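Local structure of flagellar pocket-related cytoskeletal protein (Trypanosoma brucei, 6SJQ) at residues A[7-12]-A[84-89]; A[14-19]-A[98-103]; A[22-27]-A[109-114]. The protein forms part of the flagellar pocket collar of the trypanosome, where its N-terminal ubiquitin-fold domain probably binds partner proteins through a long structured loop. All coordinates share one frame; numbering follows the deposited sequence.

Interaction 1: A[7-12]-A[84-89]; sequences LVQVAA and TDYCQL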
loop_
_atom_site.group_PDB
_atom_site.type_symbol
_atom_site.label_atom_id
_atom_site.label_comp_id
_atom_site.label_asym_id
_atom_site.label_seq_id
_atom_site.Cartn_x
_atom_site.Cartn_y
_atom_site.Cartn_z
ATOM N N LEU A 7 -12.520 5.651 -1.775
ATOM C CA LEU A 7 -11.146 5.812 -1.301
ATOM C C LEU A 7 -10.723 4.590 -0.508
ATOM O O LEU A 7 -11.544 3.983 0.182
ATOM C CB LEU A 7 -11.021 7.051 -0.402
ATOM C CG LEU A 7 -11.535 8.306 -1.124
ATOM C CD1 LEU A 7 -11.632 9.507 -0.192
ATOM C CD2 LEU A 7 -10.633 8.613 -2.267
ATOM N N VAL A 8 -9.443 4.235 -0.635
ATOM C CA VAL A 8 -8.842 3.203 0.199
ATOM C C VAL A 8 -7.498 3.732 0.704
ATOM O O VAL A 8 -6.762 4.330 -0.062
ATOM C CB VAL A 8 -8.592 1.912 -0.611
ATOM C CG1 VAL A 8 -8.024 0.829 0.295
ATOM C CG2 VAL A 8 -9.896 1.426 -1.265
ATOM N N GLN A 9 -7.171 3.527 1.980
ATOM C CA GLN A 9 -5.831 3.880 2.488
ATOM C C GLN A 9 -4.957 2.653 2.376
ATOM O O GLN A 9 -5.359 1.574 2.815
ATOM C CB GLN A 9 -5.892 4.280 3.960
ATOM C CG GLN A 9 -6.830 5.432 4.270
ATOM C CD GLN A 9 -6.908 5.688 5.760
ATOM O OE1 GLN A 9 -5.995 6.280 6.348
ATOM N NE2 GLN A 9 -7.979 5.198 6.395
ATOM N N VAL A 10 -3.782 2.780 1.757
ATOM C CA VAL A 10 -2.884 1.636 1.612
ATOM C C VAL A 10 -1.523 1.946 2.246
ATOM O O VAL A 10 -0.859 2.933 1.886
ATOM C CB VAL A 10 -2.725 1.244 0.137
ATOM C CG1 VAL A 10 -2.131 -0.124 0.033
ATOM C CG2 VAL A 10 -4.083 1.254 -0.550
ATOM N N ALA A 11 -1.127 1.111 3.200
ATOM C CA ALA A 11 0.119 1.312 3.906
ATOM C C ALA A 11 1.118 0.202 3.607
ATOM O O ALA A 11 0.745 -0.926 3.258
ATOM C CB ALA A 11 -0.136 1.410 5.424
ATOM N N ALA A 12 2.402 0.548 3.731
ATOM C CA ALA A 12 3.486 -0.423 3.600
ATOM C C ALA A 12 4.737 0.101 4.294
ATOM O O ALA A 12 4.837 1.297 4.593
ATOM C CB ALA A 12 3.789 -0.714 2.118
ATOM N N THR A 84 -14.403 -1.347 2.257
ATOM C CA THR A 84 -15.344 -0.274 2.550
ATOM C C THR A 84 -14.637 1.048 2.362
ATOM O O THR A 84 -13.404 1.114 2.397
ATOM C CB THR A 84 -15.914 -0.365 3.982
ATOM O OG1 THR A 84 -14.836 -0.365 4.939
ATOM C CG2 THR A 84 -16.730 -1.635 4.140
ATOM N N ASP A 85 -15.401 2.113 2.158
ATOM C CA ASP A 85 -14.798 3.406 1.908
ATOM C C ASP A 85 -13.909 3.870 3.059
ATOM O O ASP A 85 -14.315 3.880 4.228
ATOM C CB ASP A 85 -15.852 4.487 1.621
ATOM C CG ASP A 85 -15.206 5.825 1.251
ATOM O OD1 ASP A 85 -14.751 5.970 0.096
ATOM O OD2 ASP A 85 -15.109 6.722 2.121
ATOM N N TYR A 86 -12.692 4.251 2.689
ATOM C CA TYR A 86 -11.663 4.778 3.563
ATOM C C TYR A 86 -11.143 3.736 4.529
ATOM O O TYR A 86 -10.517 4.077 5.531
ATOM C CB TYR A 86 -12.090 6.077 4.277
ATOM C CG TYR A 86 -10.943 7.062 4.348
ATOM C CD1 TYR A 86 -10.260 7.278 5.534
ATOM C CD2 TYR A 86 -10.514 7.736 3.214
ATOM C CE1 TYR A 86 -9.190 8.160 5.592
ATOM C CE2 TYR A 86 -9.450 8.626 3.263
ATOM C CZ TYR A 86 -8.793 8.835 4.456
ATOM O OH TYR A 86 -7.724 9.710 4.502
ATOM N N CYS A 87 -11.361 2.464 4.209
ATOM C CA CYS A 87 -10.767 1.402 5.011
ATOM C C CYS A 87 -9.235 1.446 4.891
ATOM O O CYS A 87 -8.692 2.036 3.958
ATOM C CB CYS A 87 -11.333 0.035 4.638
ATOM S SG CYS A 87 -10.771 -0.660 3.061
ATOM N N GLN A 88 -8.559 0.863 5.885
ATOM C CA GLN A 88 -7.104 0.816 5.920
ATOM C C GLN A 88 -6.580 -0.566 5.541
ATOM O O GLN A 88 -6.959 -1.569 6.146
ATOM C CB GLN A 88 -6.603 1.154 7.329
ATOM C CG GLN A 88 -5.072 1.146 7.415
ATOM C CD GLN A 88 -4.458 2.341 6.729
ATOM O OE1 GLN A 88 -4.701 3.505 7.110
ATOM N NE2 GLN A 88 -3.679 2.076 5.679
ATOM N N LEU A 89 -5.708 -0.611 4.533
ATOM C CA LEU A 89 -5.022 -1.835 4.110
ATOM C C LEU A 89 -3.529 -1.769 4.446
ATOM O O LEU A 89 -2.939 -0.690 4.528
ATOM C CB LEU A 89 -5.162 -2.035 2.588
ATOM C CG LEU A 89 -6.566 -2.026 1.979
ATOM C CD1 LEU A 89 -6.473 -2.362 0.494
ATOM C CD2 LEU A 89 -7.456 -3.015 2.693
#
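Strand residues 7-12 pair in parallel with Q88 and L89 (Q9 with Q88, V10 with L89) at the centre of a ubiquitin-type sheet, joining the first strand, 6-14, to the last, 87-92. The bonds run in a ladder: Q9 N gives to C87 O (2.9 Å), L89 N to Q9 O (2.8 Å), and A11 N to L89 O (2.9 Å). L89 O also takes the side-chain NE2 of Q88, which arrives from the opposite face of its plane. Ahead of the ladder, the type II turn from T84 to C87 presents Y86 N to L7 O. D85 adds a side-chain link at the start of the pair: with its CG anti to the backbone N (chi1 -176°), OD1 accepts L7 N at 2.9 Å in an almost straight bond.

On the Q9 and Q88 side of the sheet, Q9 lies across the Y86 ring. Its CG sits 3.9 Å from the Y86 ring centroid in a CH-pi contact, its amide is stacked 25° from the ring plane, and NE2 donates to Y86 O at 2.9 Å. The bond holds the Q9 amide flat against the ring, whose far end is tied by Y86 OH to E22 OE1 of strand 17-25. N20 serves both glutamines, accepting from Q88 NE2 and donating to Q9 OE1.

On the other side, V8 CG1 meets L89 CD1 at 3.6 Å, among apolar groups that include V10 on A38 and L89 on L34 of helix 31-49. First and last strands side by side at the centre of a mixed sheet, with one helix packed over it, is the signature of the beta-grasp fold of ubiquitin.

Interaction 2: A[14-19]-A[98-103]; sequences IFNNKV and WHKESQ
F15 and H99 join the tip of the first beta-hairpin of the ubiquitin fold to the loop that follows its last strand, 87-92, and is folded against the turn. A direct hydrogen bond comes from the hairpin backbone: F15 N, in the type I' turn from I14 to N17, donates its N-H to H99 ND1 at 3.0 Å. The bond is nearly straight (171°) and lies in the plane of the imidazole.

The aromatic contact uses the same pair. H99 turns its edge to the face of F15, with centroids 4.5 Å apart and planes at 55°; H99 CE1 stands 3.4 Å above the F15 ring plane, over the ring centre. The CG of F15 lies beside its own backbone N (chi1 -63°), keeping the ring on the side of the bonded F15 N, its face turned to H99 CE1. Apolar packing adds W98 CB against F15 CE1 (3.9 Å), and I14 CG2 touches the H99 ring. H57 lies behind, stacked on the W98 ring and bonded to H99 NE2.

Water bridges carry the next step along the loop. One water accepts N16 N and donates to K100 O; a second donates to N16 OD1 (2.6 Å) and also to K100 O (2.6 Å), so this carbonyl is held by two waters.

Charged and polar ends gather just behind the turn. K18 NZ points at S102 O, but their 2.4 Å separation is too short to trust in detail. The lysine also forms a salt bridge to D13, which in turn holds S102 OG.

ND1 accepts the F15 amide N-H, which is consistent with a neutral imidazole carrying its hydrogen on NE2, where H57 is the partner.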
loop_
_atom_site.group_PDB
_atom_site.type_symbol
_atom_site.label_atom_id
_atom_site.label_comp_id
_atom_site.label_asym_id
_atom_site.label_seq_id
_atom_site.Cartn_x
_atom_site.Cartn_y
_atom_site.Cartn_z
ATOM N N ILE A 14 8.403 1.071 3.705
ATOM C CA ILE A 14 9.361 1.381 2.641
ATOM C C ILE A 14 10.638 2.004 3.229
ATOM O O ILE A 14 10.600 3.084 3.822
ATOM C CB ILE A 14 8.746 2.343 1.596
ATOM C CG1 ILE A 14 7.366 1.841 1.101
ATOM C CG2 ILE A 14 9.724 2.590 0.452
ATOM C CD1 ILE A 14 7.380 0.629 0.171
ATOM N N PHE A 15 11.761 1.322 3.048
ATOM C CA PHE A 15 13.048 1.718 3.660
ATOM C C PHE A 15 12.943 2.122 5.122
ATOM O O PHE A 15 13.412 3.194 5.495
ATOM C CB PHE A 15 13.684 2.884 2.897
ATOM C CG PHE A 15 14.031 2.560 1.489
ATOM C CD1 PHE A 15 14.983 1.599 1.201
ATOM C CD2 PHE A 15 13.420 3.231 0.447
ATOM C CE1 PHE A 15 15.314 1.292 -0.113
ATOM C CE2 PHE A 15 13.753 2.946 -0.878
ATOM C CZ PHE A 15 14.696 1.971 -1.160
ATOM N N ASN A 16 12.315 1.289 5.940
ATOM C CA ASN A 16 12.202 1.600 7.374
ATOM C C ASN A 16 11.364 2.839 7.733
ATOM O O ASN A 16 11.530 3.410 8.813
ATOM C CB ASN A 16 13.592 1.706 8.030
ATOM C CG ASN A 16 14.214 0.354 8.323
ATOM O OD1 ASN A 16 13.539 -0.571 8.781
ATOM N ND2 ASN A 16 15.516 0.239 8.075
ATOM N N ASN A 17 10.480 3.263 6.834
ATOM C CA ASN A 17 9.435 4.220 7.201
ATOM C C ASN A 17 8.094 3.603 6.855
ATOM O O ASN A 17 7.977 2.936 5.834
ATOM C CB ASN A 17 9.601 5.536 6.444
ATOM C CG ASN A 17 10.872 6.270 6.817
ATOM O OD1 ASN A 17 11.800 6.378 6.014
ATOM N ND2 ASN A 17 10.924 6.775 8.045
ATOM N N LYS A 18 7.085 3.814 7.698
ATOM C CA LYS A 18 5.726 3.398 7.365
ATOM C C LYS A 18 5.109 4.471 6.489
ATOM O O LYS A 18 5.075 5.642 6.863
ATOM C CB LYS A 18 4.884 3.301 8.632
ATOM C CG LYS A 18 4.796 1.933 9.231
ATOM C CD LYS A 18 3.742 1.091 8.545
ATOM C CE LYS A 18 3.547 -0.170 9.353
ATOM N NZ LYS A 18 4.842 -0.607 9.956
ATOM N N VAL A 19 4.629 4.089 5.313
ATOM C CA VAL A 19 3.996 5.073 4.445
ATOM C C VAL A 19 2.531 4.706 4.323
ATOM O O VAL A 19 2.150 3.549 4.493
ATOM C CB VAL A 19 4.657 5.165 3.056
ATOM C CG1 VAL A 19 6.146 5.515 3.189
ATOM C CG2 VAL A 19 4.484 3.875 2.294
ATOM N N TRP A 98 15.756 -4.722 1.528
ATOM C CA TRP A 98 15.643 -3.293 1.791
ATOM C C TRP A 98 14.445 -2.899 2.606
ATOM O O TRP A 98 14.471 -1.860 3.261
ATOM C CB TRP A 98 15.644 -2.514 0.473
ATOM C CG TRP A 98 16.799 -2.879 -0.367
ATOM C CD1 TRP A 98 18.115 -2.620 -0.105
ATOM C CD2 TRP A 98 16.767 -3.594 -1.599
ATOM N NE1 TRP A 98 18.899 -3.124 -1.106
ATOM C CE2 TRP A 98 18.095 -3.731 -2.041
ATOM C CE3 TRP A 98 15.740 -4.138 -2.379
ATOM C CZ2 TRP A 98 18.428 -4.377 -3.229
ATOM C CZ3 TRP A 98 16.067 -4.777 -3.555
ATOM C CH2 TRP A 98 17.400 -4.894 -3.970
ATOM N N HIS A 99 13.398 -3.719 2.572
ATOM C CA HIS A 99 12.134 -3.343 3.187
ATOM C C HIS A 99 11.679 -4.394 4.174
ATOM O O HIS A 99 11.320 -5.507 3.785
ATOM C CB HIS A 99 11.063 -3.134 2.111
ATOM C CG HIS A 99 11.529 -2.265 0.980
ATOM N ND1 HIS A 99 11.724 -0.912 1.119
ATOM C CD2 HIS A 99 11.880 -2.574 -0.292
ATOM C CE1 HIS A 99 12.173 -0.414 -0.024
ATOM N NE2 HIS A 99 12.264 -1.397 -0.895
ATOM N N LYS A 100 11.701 -4.042 5.454
ATOM C CA LYS A 100 11.274 -4.979 6.479
ATOM C C LYS A 100 10.146 -4.399 7.314
ATOM O O LYS A 100 10.007 -3.174 7.442
ATOM C CB LYS A 100 12.451 -5.434 7.356
ATOM C CG LYS A 100 13.526 -4.386 7.600
ATOM C CD LYS A 100 14.693 -4.547 6.631
ATOM C CE LYS A 100 15.894 -3.699 7.072
ATOM N NZ LYS A 100 16.944 -3.564 6.012
ATOM N N GLU A 101 9.327 -5.295 7.851
ATOM C CA GLU A 101 8.171 -4.911 8.633
ATOM C C GLU A 101 8.591 -4.199 9.907
ATOM O O GLU A 101 9.649 -4.481 10.475
ATOM C CB GLU A 101 7.321 -6.141 8.964
ATOM C CG GLU A 101 6.659 -6.790 7.749
ATOM C CD GLU A 101 7.618 -7.644 6.925
ATOM O OE1 GLU A 101 8.823 -7.704 7.264
ATOM O OE2 GLU A 101 7.167 -8.256 5.931
ATOM N N SER A 102 7.767 -3.246 10.328
ATOM C CA SER A 102 7.950 -2.584 11.609
ATOM C C SER A 102 6.580 -2.340 12.202
ATOM O O SER A 102 5.573 -2.310 11.482
ATOM C CB SER A 102 8.647 -1.244 11.440
ATOM O OG SER A 102 7.698 -0.259 11.073
ATOM N N GLN A 103 6.533 -2.165 13.514
ATOM C CA GLN A 103 5.276 -1.821 14.152
ATOM C C GLN A 103 5.228 -0.319 14.335
ATOM O O GLN A 103 4.531 0.172 15.220
ATOM C CB GLN A 103 5.155 -2.504 15.510
ATOM C CG GLN A 103 5.668 -3.925 15.547
ATOM C CD GLN A 103 5.877 -4.407 16.967
ATOM O OE1 GLN A 103 6.996 -4.383 17.486
ATOM N NE2 GLN A 103 4.794 -4.827 17.613
HETATM O O HOH W 1 10.798 -1.485 5.205
HETATM O O HOH W 2 10.991 -1.110 8.772
#

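Interaction 3: A[22-27]-A[109-114]; sequences ELSFPS and AMKPPS
E22 meets A109, M110, K111 and P112 along the outer edge of the ubiquitin-fold sheet, where the tail of this N-terminal domain fragment crosses strand 17-25. The backbone bond is E22 N to M110 O, 2.9 Å, with the donor standing above the carbonyl plane rather than on a lone pair. Beside this bond, the CB atoms of E22 and A109 lie 4.1 Å apart. E22 then runs out extended, CG anti to its backbone N (chi1 -170°), so that its carboxylate reaches the amino end of K111 in a salt bridge; the modelled separation of OE2 and NZ, 2.4 Å, is doubtfully short.

P112 closes the other end, its CG lying 3.9 Å from L23 CD2.

In the next shell, a backbone bond between M110 and N20 gives the tail a second hold on the strand. A109 packs on Q9 and N20, while P112 and P113 lean on F21 and P113 goes on to N44 and E45 of helix 31-49. L23 packs on V10 and on S37 of that helix. A109 O binds a glycerol, probably from the crystallisation liquor. The tightest approach of the proline ring is P112 CD to E22 O, 3.2 Å.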
loop_
_atom_site.group_PDB
_atom_site.type_symbol
_atom_site.label_atom_id
_atom_site.label_comp_id
_atom_site.label_asym_id
_atom_site.label_seq_id
_atom_site.Cartn_x
_atom_site.Cartn_y
_atom_site.Cartn_z
ATOM N N GLU A 22 -3.496 7.534 0.226
ATOM C CA GLU A 22 -4.917 7.560 -0.126
ATOM C C GLU A 22 -5.049 7.272 -1.613
ATOM O O GLU A 22 -4.566 8.054 -2.442
ATOM C CB GLU A 22 -5.464 8.955 0.183
ATOM C CG GLU A 22 -6.956 9.095 0.096
ATOM C CD GLU A 22 -7.374 10.511 0.441
ATOM O OE1 GLU A 22 -7.410 10.843 1.646
ATOM O OE2 GLU A 22 -7.625 11.295 -0.495
ATOM N N LEU A 23 -5.662 6.143 -1.976
ATOM C CA LEU A 23 -5.858 5.810 -3.387
ATOM C C LEU A 23 -7.317 6.047 -3.716
ATOM O O LEU A 23 -8.199 5.733 -2.909
ATOM C CB LEU A 23 -5.474 4.346 -3.645
ATOM C CG LEU A 23 -4.025 3.957 -3.322
ATOM C CD1 LEU A 23 -3.763 2.547 -3.847
ATOM C CD2 LEU A 23 -3.045 4.939 -3.967
ATOM N N SER A 24 -7.589 6.641 -4.875
ATOM C CA SER A 24 -8.953 6.985 -5.284
ATOM C C SER A 24 -9.394 6.131 -6.472
ATOM O O SER A 24 -8.607 5.882 -7.393
ATOM C CB SER A 24 -9.046 8.469 -5.678
ATOM O OG SER A 24 -8.783 9.325 -4.580
ATOM N N PHE A 25 -10.646 5.674 -6.452
ATOM C CA PHE A 25 -11.198 4.899 -7.559
ATOM C C PHE A 25 -12.614 5.394 -7.861
ATOM O O PHE A 25 -13.274 5.954 -6.983
ATOM C CB PHE A 25 -11.249 3.410 -7.212
ATOM C CG PHE A 25 -9.931 2.838 -6.759
ATOM C CD1 PHE A 25 -9.552 2.904 -5.420
ATOM C CD2 PHE A 25 -9.056 2.277 -7.678
ATOM C CE1 PHE A 25 -8.324 2.399 -4.994
ATOM C CE2 PHE A 25 -7.822 1.752 -7.266
ATOM C CZ PHE A 25 -7.454 1.812 -5.919
ATOM N N PRO A 26 -13.097 5.194 -9.097
ATOM C CA PRO A 26 -14.477 5.599 -9.422
ATOM C C PRO A 26 -15.555 4.859 -8.617
ATOM O O PRO A 26 -16.633 5.403 -8.391
ATOM C CB PRO A 26 -14.612 5.235 -10.907
ATOM C CG PRO A 26 -13.214 5.280 -11.431
ATOM C CD PRO A 26 -12.348 4.774 -10.297
ATOM N N SER A 27 -15.267 3.633 -8.195
ATOM C CA SER A 27 -16.170 2.877 -7.340
ATOM C C SER A 27 -15.312 1.811 -6.697
ATOM O O SER A 27 -14.101 1.771 -6.958
ATOM C CB SER A 27 -17.326 2.252 -8.138
ATOM O OG SER A 27 -16.876 1.180 -8.954
ATOM N N ALA A 109 -2.895 9.285 5.953
ATOM C CA ALA A 109 -2.743 9.045 4.520
ATOM C C ALA A 109 -2.426 10.302 3.724
ATOM O O ALA A 109 -2.962 11.372 4.009
ATOM C CB ALA A 109 -3.997 8.390 3.960
ATOM N N MET A 110 -1.550 10.166 2.730
ATOM C CA MET A 110 -1.244 11.253 1.799
ATOM C C MET A 110 -1.486 10.821 0.359
ATOM O O MET A 110 -1.536 9.622 0.057
ATOM C CB MET A 110 0.199 11.797 1.981
ATOM C CG MET A 110 1.366 11.123 1.248
ATOM S SD MET A 110 2.983 11.927 1.642
ATOM C CE MET A 110 3.038 11.616 3.394
ATOM N N LYS A 111 -1.646 11.794 -0.532
ATOM C CA LYS A 111 -1.685 11.500 -1.956
ATOM C C LYS A 111 -0.414 10.793 -2.377
ATOM O O LYS A 111 0.694 11.178 -1.966
ATOM C CB LYS A 111 -1.863 12.783 -2.779
ATOM C CG LYS A 111 -3.219 13.448 -2.576
ATOM C CD LYS A 111 -4.328 12.395 -2.589
ATOM C CE LYS A 111 -5.718 13.008 -2.476
ATOM N NZ LYS A 111 -6.765 11.949 -2.605
ATOM N N PRO A 112 -0.561 9.752 -3.215
ATOM C CA PRO A 112 0.569 8.978 -3.721
ATOM C C PRO A 112 1.429 9.806 -4.670
ATOM O O PRO A 112 0.957 10.825 -5.187
ATOM C CB PRO A 112 -0.112 7.822 -4.472
ATOM C CG PRO A 112 -1.453 8.346 -4.839
ATOM C CD PRO A 112 -1.852 9.252 -3.721
ATOM N N PRO A 113 2.678 9.380 -4.896
ATOM C CA PRO A 113 3.592 10.100 -5.783
ATOM C C PRO A 113 2.957 10.363 -7.145
ATOM O O PRO A 113 2.155 9.554 -7.632
ATOM C CB PRO A 113 4.778 9.150 -5.893
ATOM C CG PRO A 113 4.775 8.428 -4.534
ATOM C CD PRO A 113 3.319 8.185 -4.296
ATOM N N SER A 114 3.306 11.488 -7.761
ATOM C CA SER A 114 2.657 11.889 -9.006
ATOM C C SER A 114 3.273 11.222 -10.225
ATOM O O SER A 114 2.666 11.196 -11.291
ATOM C CB SER A 114 2.747 13.394 -9.180
ATOM O OG SER A 114 4.086 13.752 -9.422
#

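From the N terminus, strand 6-14 comes first, and interaction 1 closes a loop of 71 residues by bringing 84-89 beside it. The hairpin tip follows, met by the 98-103 loop in interaction 2, closing a loop of 78. Strand 17-25 returns, and the tail of this N-terminal domain fragment binds its far half in interaction 3, closing one of 81. None of the three loops nests in another; all cross, because both sets of segments follow in the same order. Interactions 1 and 3 lie side by side, their centres about 9 Å apart, whereas those of 2 and 3 are about 20 Å apart. Together they fasten the last strand and the tail to the first hairpin.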